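Local coordinates for peptidase M14 domain-containing protein (Shewanella amazonensis, PDB 2QVP) that is a putative zinc-dependent metallopeptidase of the M14 family, probably acting as a metallocarboxypeptidase, at residues Asn120-Phe131 against Asp142-Leu151; Leu157-Cys168 against Leu233-Ser244. All blocks are in the same frame, centred on the assembly; numbering follows the deposited sequence.

Contact 1: residues Asn120-Phe131 against Asp142-Leu151; sequences NELGENPNRGFF and DTSAEGRILL. With SO4 (sulfate ion), chain D.
Glu146, in the first turn of helix 145-152, takes the side-chain amide of Asn120 on its carboxylate. ND2 of Asn120 donates to OE1 of Glu146 at 2.8 Å, on the syn lone pair, and weakly to OE2. The two flat groups are turned 53° apart. The anti lone pair of OE1 receives the hydroxyl OG of Ser144, so two donors grip one oxygen. Ser144 is the N-cap of the helix. Its OG, held by chi1 of 74° between the backbone N and the carbonyl carbon, also accepts from Gly147 N at 3.0 Å. Replacing Glu146 by an alanine removes the carboxylate; Asn120 ND2 would probably lose its acceptor, and the Ser144 hydroxyl is likely to be less fixed in rotation. The same Asn120 uses OD1 to accept from Glu124 N, just after the type I turn Asn120-Gly123. Water 2 ties Ser144 N to the carbonyls of Pro126 and Arg128. Asn125 OD1 makes an Asx turn with Asn127 N and also bonds His75. Asn125 ND2 donates to O1 of a sulfate, probably from the crystallisation liquor, at 2.6 Å.

Packing starts at the cap itself: Glu124 CB lies 3.6 Å from Ser144 CB. Phe130 CD1 lies 3.4 Å from Leu151 CD2, and CZ of the same ring is near Gly147 CA. Phe229 packs edge-to-face with Phe130. At Gly129 a side chain would clash with Thr143 OG1 and Asp142 OD1. Asp142 OD1 sits in the plane of the Phe131 ring, at its edge, 3.5 Å from CZ.

Contact 2: residues Leu157-Cys168 against Leu233-Ser244; sequences LQVASRDGILTC and LVRSGARVGCCS
Ile165 and Gly241 lie side by side on neighbouring parallel strands, 165-168 and 241-244, inside the mixed sheet of this M14-type alpha/beta fold. The strand axes pass 4.7 Å apart at 9°. Ile165 N donates to Val240 O, Cys242 N to Ile165 O at 2.9 Å, and Thr167 N to Cys242 O. The last is the straightest of these three, at 168°. Ser244 N then reaches Thr167 O, continuing the ladder. CA-H...O contacts, such as Leu166 CA to Cys242 O, run beside these bonds.

The tight part is on the face of Ile165. Its CG1, anti to the backbone N (chi1 174°), runs to Leu233 CD1 of helix 229-235 at 3.9 Å, and the two side chains cross at about a right angle. Its CG2 meets Val234 CG2 and Ala238 CB. A CB on Gly241 would clash with Val234 CG2. Close by, water 3 bridges the buried Ser161 OG and Leu233 O, donating to both. On the other face, Leu166 CD1 rests on Cys242 CB at 3.8 Å, and Phe266 of helix 252-270 also touches Leu166.

The looser side lies at the helix ends and the loops before the strands. There Arg239 N bonds Arg162 O, and both side chains are exposed. Gln158 NE2 makes a weak bond to Ser236 OG, which also bonds Phe232 O. A Schellman motif at Gly237 ends helix 229-235. Glu245, predicted to be the proton donor/acceptor, follows Ser244 directly. Main-chain bonds thus set the strand register, while apolar side chains fill the faces and seat the helix end.

Contact 2 belongs to the core and contact 1 lies nearer the surface. Contact 2 joins two central strands with the ends of the helices that precede them. Contact 1 sets an irregular loop against the start of helix 145-152. The chemistry differs in emphasis: mainly a backbone ladder and apolar side chains in contact 2, mainly side-chain polar bonds and water bridges in contact 1. Their centres are about 18 Å apart. They meet where helix 145-152 leads into helix 154-160, and Leu150 and Leu157 pack together there. Helix 229-235 serves both: Phe232 touches Phe130 and Leu151, while the last residues of the helix belong to contact 2.

Contact 1: residues Asn120-Phe131 against Asp142-Leu151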
loop_
_atom_site.group_PDB
_atom_site.type_symbol
_atom_site.label_atom_id
_atom_site.label_comp_id
_atom_site.label_asym_id
_atom_site.label_seq_id
_atom_site.Cartn_x
_atom_site.Cartn_y
_atom_site.Cartn_z
ATOM N N ASN A 120 0.929 10.689 12.237
ATOM C CA ASN A 120 0.858 11.981 11.545
ATOM C C ASN A 120 1.262 13.060 12.552
ATOM O O ASN A 120 1.481 12.741 13.714
ATOM C CB ASN A 120 -0.527 12.257 10.918
ATOM C CG ASN A 120 -1.671 12.399 11.947
ATOM O OD1 ASN A 120 -1.456 12.546 13.160
ATOM N ND2 ASN A 120 -2.912 12.374 11.436
ATOM N N GLU A 121 1.315 14.318 12.112
ATOM C CA GLU A 121 1.707 15.470 12.972
ATOM C C GLU A 121 0.840 15.624 14.235
ATOM O O GLU A 121 1.310 16.139 15.250
ATOM C CB GLU A 121 1.698 16.775 12.155
ATOM C CG GLU A 121 0.274 17.197 11.664
ATOM C CD GLU A 121 0.246 18.365 10.685
ATOM O OE1 GLU A 121 1.320 18.772 10.160
ATOM O OE2 GLU A 121 -0.886 18.854 10.429
ATOM N N LEU A 122 -0.414 15.169 14.159
ATOM C CA LEU A 122 -1.354 15.175 15.290
ATOM C C LEU A 122 -1.232 13.952 16.225
ATOM O O LEU A 122 -1.986 13.874 17.187
ATOM C CB LEU A 122 -2.802 15.263 14.753
ATOM C CG LEU A 122 -3.186 16.469 13.880
ATOM C CD1 LEU A 122 -4.502 16.223 13.147
ATOM C CD2 LEU A 122 -3.240 17.742 14.738
ATOM N N GLY A 123 -0.306 13.021 15.953
ATOM C CA GLY A 123 -0.109 11.783 16.738
ATOM C C GLY A 123 -1.058 10.620 16.439
ATOM O O GLY A 123 -0.979 9.569 17.086
ATOM N N GLU A 124 -1.887 10.788 15.400
ATOM C CA GLU A 124 -2.910 9.818 15.006
ATOM C C GLU A 124 -2.312 8.741 14.103
ATOM O O GLU A 124 -1.408 9.024 13.326
ATOM C CB GLU A 124 -4.039 10.512 14.229
ATOM C CG GLU A 124 -4.792 11.644 14.945
ATOM C CD GLU A 124 -5.795 11.169 15.995
ATOM O OE1 GLU A 124 -6.367 10.052 15.855
ATOM O OE2 GLU A 124 -6.046 11.951 16.946
ATOM N N ASN A 125 -2.836 7.530 14.196
ATOM C CA ASN A 125 -2.456 6.389 13.361
ATOM C C ASN A 125 -3.388 6.359 12.141
ATOM O O ASN A 125 -4.543 5.955 12.278
ATOM C CB ASN A 125 -2.591 5.078 14.148
ATOM C CG ASN A 125 -2.280 3.836 13.307
ATOM O OD1 ASN A 125 -1.861 3.913 12.144
ATOM N ND2 ASN A 125 -2.456 2.680 13.916
ATOM N N PRO A 126 -2.902 6.752 10.939
ATOM C CA PRO A 126 -3.810 6.732 9.787
ATOM C C PRO A 126 -4.306 5.388 9.263
ATOM O O PRO A 126 -5.236 5.398 8.485
ATOM C CB PRO A 126 -3.002 7.476 8.682
ATOM C CG PRO A 126 -1.957 8.264 9.434
ATOM C CD PRO A 126 -1.591 7.315 10.547
ATOM N N ASN A 127 -3.747 4.268 9.702
ATOM C CA ASN A 127 -4.143 2.965 9.200
ATOM C C ASN A 127 -5.326 2.380 9.961
ATOM O O ASN A 127 -5.817 1.343 9.578
ATOM C CB ASN A 127 -2.968 1.991 9.258
ATOM C CG ASN A 127 -3.229 0.681 8.535
ATOM O OD1 ASN A 127 -3.807 0.651 7.464
ATOM N ND2 ASN A 127 -2.819 -0.410 9.146
ATOM N N ARG A 128 -5.797 3.004 11.029
ATOM C CA ARG A 128 -6.935 2.423 11.738
ATOM C C ARG A 128 -8.129 3.358 11.828
ATOM O O ARG A 128 -8.041 4.539 11.476
ATOM C CB ARG A 128 -6.475 1.723 13.046
ATOM C CG ARG A 128 -5.768 0.321 12.685
ATOM C CD ARG A 128 -5.731 -0.750 13.775
ATOM N NE ARG A 128 -7.049 -1.311 14.087
ATOM C CZ ARG A 128 -7.335 -2.040 15.184
ATOM N NH1 ARG A 128 -6.392 -2.359 16.085
ATOM N NH2 ARG A 128 -8.593 -2.473 15.398
ATOM N N GLY A 129 -9.274 2.776 12.150
ATOM C CA GLY A 129 -10.543 3.484 12.236
ATOM C C GLY A 129 -11.332 3.585 10.954
ATOM O O GLY A 129 -11.949 4.610 10.698
ATOM N N PHE A 130 -11.340 2.525 10.162
ATOM C CA PHE A 130 -12.132 2.469 8.923
ATOM C C PHE A 130 -13.263 1.497 9.182
ATOM O O PHE A 130 -13.016 0.308 9.366
ATOM C CB PHE A 130 -11.280 1.984 7.757
ATOM C CG PHE A 130 -10.191 2.934 7.372
ATOM C CD1 PHE A 130 -10.459 3.976 6.488
ATOM C CD2 PHE A 130 -8.898 2.800 7.890
ATOM C CE1 PHE A 130 -9.461 4.867 6.118
ATOM C CE2 PHE A 130 -7.905 3.691 7.545
ATOM C CZ PHE A 130 -8.186 4.731 6.641
ATOM N N PHE A 131 -14.499 1.992 9.171
ATOM C CA PHE A 131 -15.645 1.183 9.526
ATOM C C PHE A 131 -16.648 1.128 8.401
ATOM O O PHE A 131 -16.684 1.999 7.527
ATOM C CB PHE A 131 -16.343 1.728 10.784
ATOM C CG PHE A 131 -15.438 1.911 11.917
ATOM C CD1 PHE A 131 -15.183 0.848 12.798
ATOM C CD2 PHE A 131 -14.778 3.127 12.096
ATOM C CE1 PHE A 131 -14.289 1.011 13.836
ATOM C CE2 PHE A 131 -13.909 3.304 13.153
ATOM C CZ PHE A 131 -13.648 2.239 14.018
ATOM N N ASP A 142 -11.535 6.775 16.664
ATOM C CA ASP A 142 -10.081 6.686 16.419
ATOM C C ASP A 142 -9.627 6.947 14.965
ATOM O O ASP A 142 -8.479 6.654 14.646
ATOM C CB ASP A 142 -9.560 5.322 16.904
ATOM C CG ASP A 142 -10.113 4.137 16.106
ATOM O OD1 ASP A 142 -11.204 4.224 15.474
ATOM O OD2 ASP A 142 -9.445 3.093 16.156
ATOM N N THR A 143 -10.480 7.483 14.089
ATOM C CA THR A 143 -10.058 7.710 12.699
ATOM C C THR A 143 -9.182 8.958 12.666
ATOM O O THR A 143 -9.470 9.940 13.329
ATOM C CB THR A 143 -11.267 7.809 11.726
ATOM O OG1 THR A 143 -12.137 6.701 11.963
ATOM C CG2 THR A 143 -10.848 7.786 10.281
ATOM N N SER A 144 -8.066 8.887 11.949
ATOM C CA SER A 144 -7.172 10.022 11.787
ATOM C C SER A 144 -7.756 10.944 10.729
ATOM O O SER A 144 -8.661 10.535 9.972
ATOM C CB SER A 144 -5.837 9.542 11.274
ATOM O OG SER A 144 -5.987 9.209 9.903
ATOM N N ALA A 145 -7.234 12.176 10.669
ATOM C CA ALA A 145 -7.622 13.163 9.632
ATOM C C ALA A 145 -7.539 12.597 8.201
ATOM O O ALA A 145 -8.415 12.843 7.377
ATOM C CB ALA A 145 -6.757 14.424 9.738
ATOM N N GLU A 146 -6.493 11.827 7.928
ATOM C CA GLU A 146 -6.280 11.206 6.619
ATOM C C GLU A 146 -7.328 10.123 6.363
ATOM O O GLU A 146 -7.871 9.989 5.254
ATOM C CB GLU A 146 -4.878 10.591 6.501
ATOM C CG GLU A 146 -3.695 11.584 6.670
ATOM C CD GLU A 146 -3.311 11.903 8.099
ATOM O OE1 GLU A 146 -3.801 11.194 9.039
ATOM O OE2 GLU A 146 -2.509 12.861 8.265
ATOM N N GLY A 147 -7.607 9.351 7.412
ATOM C CA GLY A 147 -8.606 8.309 7.351
ATOM C C GLY A 147 -9.944 8.919 7.033
ATOM O O GLY A 147 -10.662 8.350 6.232
ATOM N N ARG A 148 -10.251 10.083 7.632
ATOM C CA ARG A 148 -11.507 10.772 7.355
ATOM C C ARG A 148 -11.545 11.256 5.897
ATOM O O ARG A 148 -12.597 11.162 5.241
ATOM C CB ARG A 148 -11.756 11.889 8.374
ATOM C CG ARG A 148 -12.035 11.337 9.776
ATOM C CD ARG A 148 -12.204 12.414 10.843
ATOM N NE ARG A 148 -12.427 11.792 12.156
ATOM C CZ ARG A 148 -13.611 11.467 12.689
ATOM N NH1 ARG A 148 -14.769 11.724 12.082
ATOM N NH2 ARG A 148 -13.639 10.882 13.871
ATOM N N ILE A 149 -10.409 11.736 5.376
ATOM C CA ILE A 149 -10.298 12.152 3.951
ATOM C C ILE A 149 -10.593 10.975 3.014
ATOM O O ILE A 149 -11.388 11.118 2.074
ATOM C CB ILE A 149 -8.916 12.769 3.607
ATOM C CG1 ILE A 149 -8.834 14.188 4.160
ATOM C CG2 ILE A 149 -8.620 12.724 2.045
ATOM C CD1 ILE A 149 -7.463 14.763 4.114
ATOM N N LEU A 150 -9.972 9.824 3.272
ATOM C CA LEU A 150 -10.207 8.628 2.450
ATOM C C LEU A 150 -11.643 8.111 2.576
ATOM O O LEU A 150 -12.224 7.682 1.570
ATOM C CB LEU A 150 -9.181 7.520 2.739
ATOM C CG LEU A 150 -7.890 7.539 1.897
ATOM C CD1 LEU A 150 -7.346 8.943 1.612
ATOM C CD2 LEU A 150 -6.844 6.642 2.557
ATOM N N LEU A 151 -12.222 8.165 3.790
ATOM C CA LEU A 151 -13.614 7.715 3.989
ATOM C C LEU A 151 -14.607 8.618 3.268
ATOM O O LEU A 151 -15.633 8.151 2.799
ATOM C CB LEU A 151 -14.029 7.589 5.458
ATOM C CG LEU A 151 -13.925 6.311 6.335
ATOM C CD1 LEU A 151 -13.929 5.023 5.527
ATOM C CD2 LEU A 151 -12.789 6.325 7.350
HETATM S S SO4 D . -1.801 -0.594 12.874
HETATM O O1 SO4 D . -1.825 0.760 12.337
HETATM O O2 SO4 D . -0.579 -1.286 12.526
HETATM O O3 SO4 D . -1.926 -0.549 14.326
HETATM O O4 SO4 D . -2.907 -1.360 12.280
HETATM O O HOH W 1 -5.350 7.415 15.847
HETATM O O HOH W 2 -7.413 6.659 9.983
#

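Contact 2: residues Leu157-Cys168 against Leu233-Ser244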
loop_
_atom_site.group_PDB
_atom_site.type_symbol
_atom_site.label_atom_id
_atom_site.label_comp_id
_atom_site.label_asym_id
_atom_site.label_seq_id
_atom_site.Cartn_x
_atom_site.Cartn_y
_atom_site.Cartn_z
ATOM N N LEU A 157 -12.884 4.623 -3.761
ATOM C CA LEU A 157 -11.831 3.699 -3.344
ATOM C C LEU A 157 -12.302 2.249 -3.320
ATOM O O LEU A 157 -11.495 1.332 -3.494
ATOM C CB LEU A 157 -11.292 4.124 -1.984
ATOM C CG LEU A 157 -10.678 5.527 -1.945
ATOM C CD1 LEU A 157 -10.509 5.963 -0.510
ATOM C CD2 LEU A 157 -9.339 5.593 -2.718
ATOM N N GLN A 158 -13.591 2.049 -3.071
ATOM C CA GLN A 158 -14.194 0.722 -3.090
ATOM C C GLN A 158 -14.281 0.211 -4.538
ATOM O O GLN A 158 -13.899 -0.927 -4.816
ATOM C CB GLN A 158 -15.561 0.733 -2.407
ATOM C CG GLN A 158 -15.513 0.979 -0.880
ATOM C CD GLN A 158 -16.890 1.273 -0.264
ATOM O OE1 GLN A 158 -17.798 1.757 -0.933
ATOM N NE2 GLN A 158 -17.040 0.970 1.009
ATOM N N VAL A 159 -14.740 1.073 -5.448
ATOM C CA VAL A 159 -14.773 0.755 -6.876
ATOM C C VAL A 159 -13.354 0.488 -7.386
ATOM O O VAL A 159 -13.127 -0.489 -8.093
ATOM C CB VAL A 159 -15.419 1.889 -7.739
ATOM C CG1 VAL A 159 -15.275 1.607 -9.233
ATOM C CG2 VAL A 159 -16.883 2.090 -7.368
ATOM N N ALA A 160 -12.422 1.342 -6.976
ATOM C CA ALA A 160 -10.999 1.255 -7.354
ATOM C C ALA A 160 -10.324 -0.050 -6.930
ATOM O O ALA A 160 -9.392 -0.451 -7.569
ATOM C CB ALA A 160 -10.228 2.437 -6.795
ATOM N N SER A 161 -10.792 -0.668 -5.845
ATOM C CA SER A 161 -10.230 -1.902 -5.300
ATOM C C SER A 161 -11.144 -3.132 -5.400
ATOM O O SER A 161 -10.905 -4.138 -4.739
ATOM C CB SER A 161 -9.953 -1.651 -3.829
ATOM O OG SER A 161 -11.164 -1.401 -3.168
ATOM N N ARG A 162 -12.177 -3.047 -6.222
ATOM C CA ARG A 162 -13.181 -4.086 -6.399
ATOM C C ARG A 162 -12.556 -5.470 -6.645
ATOM O O ARG A 162 -13.008 -6.484 -6.081
ATOM C CB ARG A 162 -14.071 -3.622 -7.571
ATOM C CG ARG A 162 -15.296 -4.423 -7.963
ATOM C CD ARG A 162 -16.258 -3.552 -8.861
ATOM N NE ARG A 162 -16.850 -2.403 -8.140
ATOM C CZ ARG A 162 -17.832 -2.467 -7.221
ATOM N NH1 ARG A 162 -18.385 -3.635 -6.851
ATOM N NH2 ARG A 162 -18.263 -1.346 -6.637
ATOM N N ASP A 163 -11.505 -5.501 -7.457
ATOM C CA ASP A 163 -10.819 -6.743 -7.819
ATOM C C ASP A 163 -9.537 -7.016 -7.055
ATOM O O ASP A 163 -8.889 -8.022 -7.322
ATOM C CB ASP A 163 -10.572 -6.740 -9.330
ATOM C CG ASP A 163 -11.865 -6.660 -10.082
ATOM O OD1 ASP A 163 -12.573 -7.668 -10.085
ATOM O OD2 ASP A 163 -12.198 -5.572 -10.604
ATOM N N GLY A 164 -9.205 -6.163 -6.089
ATOM C CA GLY A 164 -8.010 -6.329 -5.274
ATOM C C GLY A 164 -7.459 -5.067 -4.626
ATOM O O GLY A 164 -7.483 -4.023 -5.219
ATOM N N ILE A 165 -6.947 -5.211 -3.401
ATOM C CA ILE A 165 -6.238 -4.191 -2.669
ATOM C C ILE A 165 -4.863 -4.747 -2.239
ATOM O O ILE A 165 -4.746 -5.885 -1.769
ATOM C CB ILE A 165 -7.019 -3.626 -1.431
ATOM C CG1 ILE A 165 -6.137 -2.668 -0.618
ATOM C CG2 ILE A 165 -7.645 -4.723 -0.491
ATOM C CD1 ILE A 165 -5.642 -1.483 -1.430
ATOM N N LEU A 166 -3.815 -3.965 -2.484
ATOM C CA LEU A 166 -2.496 -4.255 -1.977
ATOM C C LEU A 166 -2.050 -3.003 -1.225
ATOM O O LEU A 166 -2.038 -1.934 -1.844
ATOM C CB LEU A 166 -1.519 -4.546 -3.091
ATOM C CG LEU A 166 -0.001 -4.596 -2.744
ATOM C CD1 LEU A 166 0.330 -5.735 -1.797
ATOM C CD2 LEU A 166 0.848 -4.715 -3.978
ATOM N N THR A 167 -1.788 -3.115 0.089
ATOM C CA THR A 167 -1.232 -1.998 0.849
ATOM C C THR A 167 0.196 -2.393 1.223
ATOM O O THR A 167 0.445 -3.489 1.688
ATOM C CB THR A 167 -2.042 -1.623 2.080
ATOM O OG1 THR A 167 -3.423 -1.559 1.728
ATOM C CG2 THR A 167 -1.609 -0.279 2.575
ATOM N N CYS A 168 1.136 -1.472 1.020
ATOM C CA CYS A 168 2.532 -1.764 1.212
ATOM C C CYS A 168 3.103 -1.191 2.490
ATOM O O CYS A 168 3.470 -0.010 2.557
ATOM C CB CYS A 168 3.281 -1.306 -0.047
ATOM S SG CYS A 168 2.705 -2.337 -1.488
ATOM N N LEU A 233 -11.688 -2.316 2.991
ATOM C CA LEU A 233 -11.906 -2.554 1.547
ATOM C C LEU A 233 -12.259 -3.986 1.199
ATOM O O LEU A 233 -13.024 -4.185 0.250
ATOM C CB LEU A 233 -10.698 -2.104 0.720
ATOM C CG LEU A 233 -10.469 -0.597 0.640
ATOM C CD1 LEU A 233 -9.248 -0.364 -0.201
ATOM C CD2 LEU A 233 -11.723 0.117 0.057
ATOM N N VAL A 234 -11.719 -4.966 1.951
ATOM C CA VAL A 234 -12.096 -6.379 1.777
ATOM C C VAL A 234 -13.557 -6.590 2.247
ATOM O O VAL A 234 -14.350 -7.239 1.528
ATOM C CB VAL A 234 -11.119 -7.350 2.475
ATOM C CG1 VAL A 234 -11.691 -8.766 2.537
ATOM C CG2 VAL A 234 -9.741 -7.296 1.788
ATOM N N ARG A 235 -13.929 -6.003 3.398
ATOM C CA ARG A 235 -15.311 -6.100 3.887
ATOM C C ARG A 235 -16.238 -5.303 2.962
ATOM O O ARG A 235 -17.398 -5.630 2.867
ATOM C CB ARG A 235 -15.481 -5.625 5.346
ATOM C CG ARG A 235 -14.592 -6.329 6.407
ATOM C CD ARG A 235 -15.156 -7.360 7.414
ATOM N NE ARG A 235 -15.350 -8.737 6.941
ATOM C CZ ARG A 235 -15.307 -9.848 7.707
ATOM N NH1 ARG A 235 -15.059 -9.832 9.027
ATOM N NH2 ARG A 235 -15.511 -11.031 7.133
ATOM N N SER A 236 -15.724 -4.267 2.290
ATOM C CA SER A 236 -16.496 -3.518 1.305
ATOM C C SER A 236 -16.691 -4.248 -0.052
ATOM O O SER A 236 -17.406 -3.726 -0.883
ATOM C CB SER A 236 -15.838 -2.154 1.053
ATOM O OG SER A 236 -15.746 -1.403 2.238
ATOM N N GLY A 237 -16.047 -5.404 -0.283
ATOM C CA GLY A 237 -16.148 -6.159 -1.549
ATOM C C GLY A 237 -14.871 -6.471 -2.346
ATOM O O GLY A 237 -14.950 -7.209 -3.358
ATOM N N ALA A 238 -13.709 -5.916 -1.964
ATOM C CA ALA A 238 -12.445 -6.241 -2.673
ATOM C C ALA A 238 -12.294 -7.761 -2.694
ATOM O O ALA A 238 -12.414 -8.417 -1.646
ATOM C CB ALA A 238 -11.208 -5.580 -2.046
ATOM N N ARG A 239 -12.123 -8.320 -3.889
ATOM C CA ARG A 239 -12.051 -9.776 -4.074
ATOM C C ARG A 239 -10.960 -10.442 -3.199
ATOM O O ARG A 239 -11.215 -11.415 -2.489
ATOM C CB ARG A 239 -11.866 -10.061 -5.577
ATOM C CG ARG A 239 -11.579 -11.488 -6.017
ATOM C CD ARG A 239 -12.694 -12.414 -5.705
ATOM N NE ARG A 239 -12.349 -13.783 -6.084
ATOM C CZ ARG A 239 -13.161 -14.838 -5.960
ATOM N NH1 ARG A 239 -14.403 -14.708 -5.458
ATOM N NH2 ARG A 239 -12.726 -16.045 -6.341
ATOM N N VAL A 240 -9.763 -9.870 -3.226
ATOM C CA VAL A 240 -8.645 -10.377 -2.456
ATOM C C VAL A 240 -7.928 -9.179 -1.883
ATOM O O VAL A 240 -8.160 -8.042 -2.328
ATOM C CB VAL A 240 -7.668 -11.204 -3.330
ATOM C CG1 VAL A 240 -8.302 -12.527 -3.745
ATOM C CG2 VAL A 240 -7.227 -10.379 -4.533
ATOM N N GLY A 241 -7.080 -9.416 -0.883
ATOM C CA GLY A 241 -6.322 -8.309 -0.300
ATOM C C GLY A 241 -4.966 -8.745 0.154
ATOM O O GLY A 241 -4.743 -9.915 0.395
ATOM N N CYS A 242 -4.055 -7.787 0.286
ATOM C CA CYS A 242 -2.763 -8.080 0.831
ATOM C C CYS A 242 -2.200 -6.849 1.519
ATOM O O CYS A 242 -2.414 -5.736 1.065
ATOM C CB CYS A 242 -1.800 -8.533 -0.250
ATOM S SG CYS A 242 -0.132 -8.943 0.344
ATOM N N CYS A 243 -1.574 -7.071 2.662
ATOM C CA CYS A 243 -0.786 -6.050 3.322
ATOM C C CYS A 243 0.588 -6.699 3.439
ATOM O O CYS A 243 0.752 -7.600 4.247
ATOM C CB CYS A 243 -1.366 -5.654 4.658
ATOM S SG CYS A 243 -0.362 -4.484 5.531
ATOM N N SER A 244 1.519 -6.319 2.549
ATOM C CA SER A 244 2.895 -6.838 2.524
ATOM C C SER A 244 3.709 -6.158 3.627
ATOM O O SER A 244 3.487 -4.989 3.901
ATOM C CB SER A 244 3.515 -6.568 1.157
ATOM O OG SER A 244 3.319 -5.196 0.824
HETATM O O HOH W 3 -13.367 -2.532 -1.748
#